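PDB 2VK9: alpha-toxin from Clostridium novyi, which belongs to the large clostridial toxins, its catalytic fragment pairing an N-terminal bundle of helices with a GT-A-type domain. Local coordinates for residues L49-Q60 against L72-L83. Numbering follows the deposited sequence.
Sequences LSKLNELVDNYQ and LENFRDSLYSEL
Arg76 reaches from helix 69-90 into a hole lined by Asn53, Val56, Asp57 and Gln60 of helix 42-62. Its CB leaves the backbone toward the partner helix, and CG and CD run past Asn53 OD1 until a bend at chi3 (-93°) lays the guanidinium along the neighbouring helix. NE donates to Asn53 OD1 (2.9 Å, N-H...O 143°), arriving from above the carbonyl plane, with the amide and guanidinium planes well twisted apart. At the tip the two amino groups part: NH2 makes a salt bridge to Asp57 OD1 at 2.8 Å, while NH1 bonds weakly to Gln60 OE1 and pairs with Glu73 OE1, also 2.8 Å away, one turn back on its own helix. Val56 CG1 lies over one guanidinium face, 3.6 Å from NH2. Arginine suits this place because a long apolar stem carries a flat group with donors spread around its rim; two acids are expected to balance the buried charge.

Gln60 serves as both acceptor and donor: its NE2, besides a weak bond to Asn69 O, meets Glu73 OE1 at 2.8 Å, a second grip on the oxygen paired with Arg76 NH1, consistent with steadying that carboxylate.

Beside this polar network runs an apolar seam. The beta-branched Val56 serves both, as its CG2 touches the Phe75 ring edge at CD2 (3.9 Å). Leu52 CD2 reaches the same edge at CZ, and the branched leucines Leu49 and Leu79 slide past each other farther along. At the other end Leu72 CD1 touches CD2 of Tyr59, whose OH bonds to Ser66 and Glu20. The axes of 49-60 and 72-83 approach to 10.1 Å, directions 163° apart, in an antiparallel helical hairpin with Arg76 as a knob in a hole; helix 21-35 packs against it in the toxin's N-terminal helical domain.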
ATOM      1  N   LEU A  49      12.408 -25.783   5.778  1.00 38.47           N
ATOM      2  CA  LEU A  49      13.214 -24.700   6.337  1.00 37.85           C
ATOM      3  C   LEU A  49      12.457 -24.020   7.474  1.00 37.67           C
ATOM      4  O   LEU A  49      13.061 -23.520   8.421  1.00 37.76           O
ATOM      5  CB  LEU A  49      13.573 -23.679   5.257  1.00 37.61           C
ATOM      6  CG  LEU A  49      14.514 -24.136   4.145  1.00 37.20           C
ATOM      7  CD1 LEU A  49      14.429 -23.194   2.966  1.00 35.55           C
ATOM      8  CD2 LEU A  49      15.939 -24.226   4.661  1.00 36.82           C
ATOM      9  N   SER A  50      11.132 -24.018   7.374  1.00 37.33           N
ATOM     10  CA  SER A  50      10.279 -23.431   8.393  1.00 37.12           C
ATOM     11  C   SER A  50      10.268 -24.290   9.663  1.00 37.02           C
ATOM     12  O   SER A  50      10.138 -23.754  10.769  1.00 37.13           O
ATOM     13  CB  SER A  50       8.857 -23.250   7.854  1.00 37.05           C
ATOM     14  OG  SER A  50       8.062 -22.474   8.735  1.00 37.13           O
ATOM     15  N   LYS A  51      10.397 -25.610   9.501  1.00 36.52           N
ATOM     16  CA  LYS A  51      10.498 -26.529  10.639  1.00 36.16           C
ATOM     17  C   LYS A  51      11.817 -26.343  11.369  1.00 35.50           C
ATOM     18  O   LYS A  51      11.853 -26.296  12.597  1.00 35.48           O
ATOM     19  CB  LYS A  51      10.350 -27.992  10.204  1.00 36.58           C
ATOM     20  CG  LYS A  51       8.949 -28.597  10.427  1.00 37.58           C
ATOM     21  CD  LYS A  51       7.994 -28.346   9.228  1.00 38.94           C
ATOM     22  CE  LYS A  51       6.544 -28.780   9.506  1.00 38.33           C
ATOM     23  NZ  LYS A  51       6.373 -30.264   9.500  1.00 38.86           N
ATOM     24  N   LEU A  52      12.895 -26.230  10.605  1.00 34.71           N
ATOM     25  CA  LEU A  52      14.219 -26.027  11.161  1.00 34.07           C
ATOM     26  C   LEU A  52      14.279 -24.756  11.978  1.00 34.02           C
ATOM     27  O   LEU A  52      14.911 -24.723  13.033  1.00 34.34           O
ATOM     28  CB  LEU A  52      15.266 -25.983  10.050  1.00 34.00           C
ATOM     29  CG  LEU A  52      15.709 -27.351   9.525  1.00 33.52           C
ATOM     30  CD1 LEU A  52      16.187 -27.230   8.105  1.00 33.48           C
ATOM     31  CD2 LEU A  52      16.790 -27.959  10.404  1.00 32.56           C
ATOM     32  N   ASN A  53      13.614 -23.711  11.503  1.00 33.66           N
ATOM     33  CA  ASN A  53      13.606 -22.442  12.212  1.00 33.49           C
ATOM     34  C   ASN A  53      12.834 -22.523  13.519  1.00 33.70           C
ATOM     35  O   ASN A  53      13.195 -21.891  14.514  1.00 33.61           O
ATOM     36  CB  ASN A  53      13.036 -21.344  11.327  1.00 33.30           C
ATOM     37  CG  ASN A  53      13.053 -19.999  11.997  1.00 32.90           C
ATOM     38  OD1 ASN A  53      14.096 -19.367  12.133  1.00 33.95           O
ATOM     39  ND2 ASN A  53      11.890 -19.548  12.427  1.00 33.30           N
ATOM     40  N   GLU A  54      11.767 -23.309  13.505  1.00 34.10           N
ATOM     41  CA  GLU A  54      10.937 -23.492  14.683  1.00 34.81           C
ATOM     42  C   GLU A  54      11.671 -24.312  15.738  1.00 34.47           C
ATOM     43  O   GLU A  54      11.610 -24.003  16.930  1.00 34.26           O
ATOM     44  CB  GLU A  54       9.635 -24.179  14.296  1.00 35.14           C
ATOM     45  CG  GLU A  54       8.501 -23.957  15.268  1.00 37.68           C
ATOM     46  CD  GLU A  54       7.235 -24.646  14.821  1.00 41.39           C
ATOM     47  OE1 GLU A  54       6.675 -24.244  13.777  1.00 43.12           O
ATOM     48  OE2 GLU A  54       6.803 -25.596  15.511  1.00 44.22           O
ATOM     49  N   LEU A  55      12.368 -25.352  15.289  1.00 34.27           N
ATOM     50  CA  LEU A  55      13.164 -26.183  16.189  1.00 34.27           C
ATOM     51  C   LEU A  55      14.262 -25.377  16.896  1.00 34.54           C
ATOM     52  O   LEU A  55      14.476 -25.541  18.096  1.00 34.48           O
ATOM     53  CB  LEU A  55      13.724 -27.415  15.465  1.00 33.80           C
ATOM     54  CG  LEU A  55      12.711 -28.420  14.885  1.00 32.85           C
ATOM     55  CD1 LEU A  55      13.425 -29.525  14.161  1.00 31.55           C
ATOM     56  CD2 LEU A  55      11.765 -29.012  15.923  1.00 32.28           C
ATOM     57  N   VAL A  56      14.927 -24.491  16.162  1.00 34.93           N
ATOM     58  CA  VAL A  56      15.892 -23.581  16.758  1.00 35.50           C
ATOM     59  C   VAL A  56      15.224 -22.706  17.825  1.00 36.36           C
ATOM     60  O   VAL A  56      15.747 -22.576  18.941  1.00 36.79           O
ATOM     61  CB  VAL A  56      16.580 -22.713  15.688  1.00 35.46           C
ATOM     62  CG1 VAL A  56      17.372 -21.571  16.326  1.00 34.98           C
ATOM     63  CG2 VAL A  56      17.491 -23.575  14.830  1.00 35.44           C
ATOM     64  N   ASP A  57      14.070 -22.124  17.487  1.00 36.95           N
ATOM     65  CA  ASP A  57      13.309 -21.303  18.430  1.00 37.30           C
ATOM     66  C   ASP A  57      12.998 -22.082  19.700  1.00 37.17           C
ATOM     67  O   ASP A  57      13.285 -21.603  20.795  1.00 37.33           O
ATOM     68  CB  ASP A  57      12.006 -20.795  17.798  1.00 37.89           C
ATOM     69  CG  ASP A  57      12.122 -19.378  17.241  1.00 39.39           C
ATOM     70  OD1 ASP A  57      12.788 -18.531  17.880  1.00 41.07           O
ATOM     71  OD2 ASP A  57      11.532 -19.104  16.163  1.00 41.07           O
ATOM     72  N   ASN A  58      12.425 -23.277  19.543  1.00 36.92           N
ATOM     73  CA  ASN A  58      12.100 -24.152  20.671  1.00 37.27           C
ATOM     74  C   ASN A  58      13.289 -24.400  21.600  1.00 37.32           C
ATOM     75  O   ASN A  58      13.150 -24.340  22.835  1.00 37.43           O
ATOM     76  CB  ASN A  58      11.550 -25.502  20.194  1.00 37.45           C
ATOM     77  CG  ASN A  58      10.150 -25.403  19.604  1.00 38.69           C
ATOM     78  OD1 ASN A  58       9.500 -24.354  19.644  1.00 40.08           O
ATOM     79  ND2 ASN A  58       9.681 -26.511  19.046  1.00 39.56           N
ATOM     80  N   TYR A  59      14.451 -24.680  21.006  1.00 37.01           N
ATOM     81  CA  TYR A  59      15.662 -24.882  21.783  1.00 36.48           C
ATOM     82  C   TYR A  59      16.013 -23.620  22.557  1.00 36.43           C
ATOM     83  O   TYR A  59      16.161 -23.662  23.775  1.00 36.66           O
ATOM     84  CB  TYR A  59      16.846 -25.312  20.913  1.00 36.06           C
ATOM     85  CG  TYR A  59      18.088 -25.540  21.748  1.00 35.83           C
ATOM     86  CD1 TYR A  59      18.396 -26.807  22.238  1.00 35.03           C
ATOM     87  CD2 TYR A  59      18.933 -24.477  22.086  1.00 34.81           C
ATOM     88  CE1 TYR A  59      19.517 -27.013  23.012  1.00 34.70           C
ATOM     89  CE2 TYR A  59      20.049 -24.675  22.860  1.00 34.41           C
ATOM     90  CZ  TYR A  59      20.337 -25.943  23.323  1.00 34.99           C
ATOM     91  OH  TYR A  59      21.447 -26.147  24.104  1.00 35.28           O
ATOM     92  N   GLN A  60      16.131 -22.504  21.841  1.00 36.28           N
ATOM     93  CA  GLN A  60      16.503 -21.223  22.431  1.00 36.08           C
ATOM     94  C   GLN A  60      15.501 -20.741  23.474  1.00 36.23           C
ATOM     95  O   GLN A  60      15.816 -19.917  24.338  1.00 36.53           O
ATOM     96  CB  GLN A  60      16.633 -20.174  21.342  1.00 36.00           C
ATOM     97  CG  GLN A  60      17.780 -20.414  20.415  1.00 35.90           C
ATOM     98  CD  GLN A  60      17.998 -19.269  19.465  1.00 36.54           C
ATOM     99  OE1 GLN A  60      17.046 -18.657  18.968  1.00 36.56           O
ATOM    100  NE2 GLN A  60      19.261 -18.971  19.191  1.00 37.20           N
ATOM    101  N   LEU A  72      23.646 -21.681  17.038  1.00 32.96           N
ATOM    102  CA  LEU A  72      22.352 -21.995  16.443  1.00 33.12           C
ATOM    103  C   LEU A  72      21.747 -20.787  15.758  1.00 33.56           C
ATOM    104  O   LEU A  72      21.013 -20.935  14.799  1.00 33.74           O
ATOM    105  CB  LEU A  72      21.390 -22.558  17.493  1.00 32.76           C
ATOM    106  CG  LEU A  72      21.620 -24.031  17.832  1.00 32.67           C
ATOM    107  CD1 LEU A  72      20.839 -24.435  19.058  1.00 32.57           C
ATOM    108  CD2 LEU A  72      21.283 -24.948  16.658  1.00 31.62           C
ATOM    109  N   GLU A  73      22.060 -19.594  16.252  1.00 34.26           N
ATOM    110  CA  GLU A  73      21.616 -18.367  15.612  1.00 34.98           C
ATOM    111  C   GLU A  73      22.367 -18.147  14.289  1.00 35.29           C
ATOM    112  O   GLU A  73      21.749 -17.792  13.281  1.00 35.43           O
ATOM    113  CB  GLU A  73      21.767 -17.173  16.557  1.00 35.04           C
ATOM    114  CG  GLU A  73      20.947 -15.937  16.158  1.00 36.50           C
ATOM    115  CD  GLU A  73      19.429 -16.082  16.399  1.00 38.98           C
ATOM    116  OE1 GLU A  73      19.008 -16.884  17.269  1.00 39.43           O
ATOM    117  OE2 GLU A  73      18.651 -15.375  15.714  1.00 39.49           O
ATOM    118  N   ASN A  74      23.683 -18.371  14.287  1.00 35.52           N
ATOM    119  CA  ASN A  74      24.450 -18.370  13.040  1.00 35.92           C
ATOM    120  C   ASN A  74      23.925 -19.427  12.077  1.00 35.98           C
ATOM    121  O   ASN A  74      23.850 -19.195  10.874  1.00 36.30           O
ATOM    122  CB  ASN A  74      25.938 -18.617  13.291  1.00 36.17           C
ATOM    123  CG  ASN A  74      26.628 -17.449  13.980  1.00 36.90           C
ATOM    124  OD1 ASN A  74      26.112 -16.331  14.024  1.00 37.66           O
ATOM    125  ND2 ASN A  74      27.813 -17.709  14.518  1.00 36.96           N
ATOM    126  N   PHE A  75      23.568 -20.588  12.613  1.00 35.85           N
ATOM    127  CA  PHE A  75      22.987 -21.642  11.809  1.00 36.04           C
ATOM    128  C   PHE A  75      21.675 -21.173  11.200  1.00 36.57           C
ATOM    129  O   PHE A  75      21.417 -21.413  10.019  1.00 37.02           O
ATOM    130  CB  PHE A  75      22.756 -22.902  12.643  1.00 35.70           C
ATOM    131  CG  PHE A  75      21.818 -23.890  12.003  1.00 35.34           C
ATOM    132  CD1 PHE A  75      22.201 -24.607  10.871  1.00 34.63           C
ATOM    133  CD2 PHE A  75      20.548 -24.106  12.535  1.00 35.04           C
ATOM    134  CE1 PHE A  75      21.333 -25.513  10.276  1.00 34.04           C
ATOM    135  CE2 PHE A  75      19.670 -25.027  11.948  1.00 34.40           C
ATOM    136  CZ  PHE A  75      20.063 -25.725  10.817  1.00 34.25           C
ATOM    137  N   ARG A  76      20.852 -20.506  12.006  1.00 36.88           N
ATOM    138  CA  ARG A  76      19.561 -20.001  11.545  1.00 37.02           C
ATOM    139  C   ARG A  76      19.748 -19.025  10.383  1.00 37.35           C
ATOM    140  O   ARG A  76      19.009 -19.080   9.403  1.00 37.60           O
ATOM    141  CB  ARG A  76      18.777 -19.357  12.690  1.00 36.80           C
ATOM    142  CG  ARG A  76      17.522 -18.641  12.243  1.00 36.83           C
ATOM    143  CD  ARG A  76      16.965 -17.787  13.346  1.00 36.48           C
ATOM    144  NE  ARG A  76      15.976 -18.515  14.126  1.00 36.46           N
ATOM    145  CZ  ARG A  76      15.793 -18.356  15.430  1.00 37.15           C
ATOM    146  NH1 ARG A  76      16.545 -17.506  16.119  1.00 37.02           N
ATOM    147  NH2 ARG A  76      14.866 -19.063  16.050  1.00 37.28           N
ATOM    148  N   ASP A  77      20.752 -18.160  10.480  1.00 37.51           N
ATOM    149  CA  ASP A  77      21.062 -17.226   9.404  1.00 37.75           C
ATOM    150  C   ASP A  77      21.260 -17.908   8.060  1.00 37.45           C
ATOM    151  O   ASP A  77      20.992 -17.309   7.024  1.00 37.53           O
ATOM    152  CB  ASP A  77      22.301 -16.398   9.743  1.00 38.12           C
ATOM    153  CG  ASP A  77      22.024 -15.325  10.789  1.00 39.79           C
ATOM    154  OD1 ASP A  77      20.848 -15.132  11.185  1.00 40.63           O
ATOM    155  OD2 ASP A  77      23.001 -14.668  11.217  1.00 41.80           O
ATOM    156  N   SER A  78      21.727 -19.153   8.074  1.00 37.27           N
ATOM    157  CA  SER A  78      21.986 -19.869   6.824  1.00 37.37           C
ATOM    158  C   SER A  78      20.704 -20.416   6.209  1.00 37.32           C
ATOM    159  O   SER A  78      20.665 -20.716   5.016  1.00 37.37           O
ATOM    160  CB  SER A  78      23.032 -20.980   7.006  1.00 37.41           C
ATOM    161  OG  SER A  78      22.594 -21.990   7.901  1.00 37.56           O
ATOM    162  N   LEU A  79      19.663 -20.546   7.030  1.00 37.15           N
ATOM    163  CA  LEU A  79      18.326 -20.850   6.536  1.00 36.98           C
ATOM    164  C   LEU A  79      17.819 -19.715   5.638  1.00 37.20           C
ATOM    165  O   LEU A  79      17.131 -19.959   4.650  1.00 37.06           O
ATOM    166  CB  LEU A  79      17.363 -21.068   7.700  1.00 36.64           C
ATOM    167  CG  LEU A  79      17.726 -22.076   8.786  1.00 36.22           C
ATOM    168  CD1 LEU A  79      16.689 -22.020   9.901  1.00 35.81           C
ATOM    169  CD2 LEU A  79      17.848 -23.488   8.234  1.00 35.50           C
ATOM    170  N   TYR A  80      18.169 -18.481   5.996  1.00 37.51           N
ATOM    171  CA  TYR A  80      17.818 -17.303   5.221  1.00 37.99           C
ATOM    172  C   TYR A  80      18.560 -17.303   3.893  1.00 38.96           C
ATOM    173  O   TYR A  80      17.989 -16.998   2.846  1.00 39.23           O
ATOM    174  CB  TYR A  80      18.170 -16.026   5.986  1.00 37.47           C
ATOM    175  CG  TYR A  80      17.505 -15.866   7.339  1.00 36.95           C
ATOM    176  CD1 TYR A  80      16.244 -16.402   7.593  1.00 36.60           C
ATOM    177  CD2 TYR A  80      18.127 -15.138   8.357  1.00 35.77           C
ATOM    178  CE1 TYR A  80      15.636 -16.244   8.821  1.00 35.87           C
ATOM    179  CE2 TYR A  80      17.518 -14.969   9.584  1.00 35.18           C
ATOM    180  CZ  TYR A  80      16.274 -15.526   9.808  1.00 35.80           C
ATOM    181  OH  TYR A  80      15.654 -15.374  11.020  1.00 36.50           O
ATOM    182  N   SER A  81      19.845 -17.635   3.943  1.00 40.03           N
ATOM    183  CA  SER A  81      20.661 -17.711   2.738  1.00 40.95           C
ATOM    184  C   SER A  81      20.179 -18.834   1.848  1.00 41.13           C
ATOM    185  O   SER A  81      20.310 -18.764   0.629  1.00 41.49           O
ATOM    186  CB  SER A  81      22.131 -17.920   3.090  1.00 41.07           C
ATOM    187  OG  SER A  81      22.692 -16.711   3.574  1.00 42.67           O
ATOM    188  N   GLU A  82      19.624 -19.869   2.466  1.00 41.40           N
ATOM    189  CA  GLU A  82      19.081 -20.987   1.730  1.00 41.92           C
ATOM    190  C   GLU A  82      17.740 -20.591   1.134  1.00 41.87           C
ATOM    191  O   GLU A  82      17.404 -21.015   0.032  1.00 41.98           O
ATOM    192  CB  GLU A  82      18.948 -22.216   2.631  1.00 42.08           C
ATOM    193  CG  GLU A  82      18.473 -23.477   1.916  1.00 43.93           C
ATOM    194  CD  GLU A  82      19.553 -24.156   1.074  1.00 46.89           C
ATOM    195  OE1 GLU A  82      20.692 -23.632   0.968  1.00 47.79           O
ATOM    196  OE2 GLU A  82      19.255 -25.241   0.521  1.00 48.61           O
ATOM    197  N   LEU A  83      16.984 -19.773   1.864  1.00 42.02           N
ATOM    198  CA  LEU A  83      15.714 -19.245   1.369  1.00 42.09           C
ATOM    199  C   LEU A  83      15.988 -18.386   0.142  1.00 42.14           C
ATOM    200  O   LEU A  83      15.338 -18.548  -0.886  1.00 41.93           O
ATOM    201  CB  LEU A  83      15.016 -18.424   2.452  1.00 42.06           C
ATOM    202  CG  LEU A  83      13.489 -18.325   2.486  1.00 42.24           C
ATOM    203  CD1 LEU A  83      13.069 -17.545   3.693  1.00 43.45           C
ATOM    204  CD2 LEU A  83      12.938 -17.641   1.288  1.00 43.47           C
TER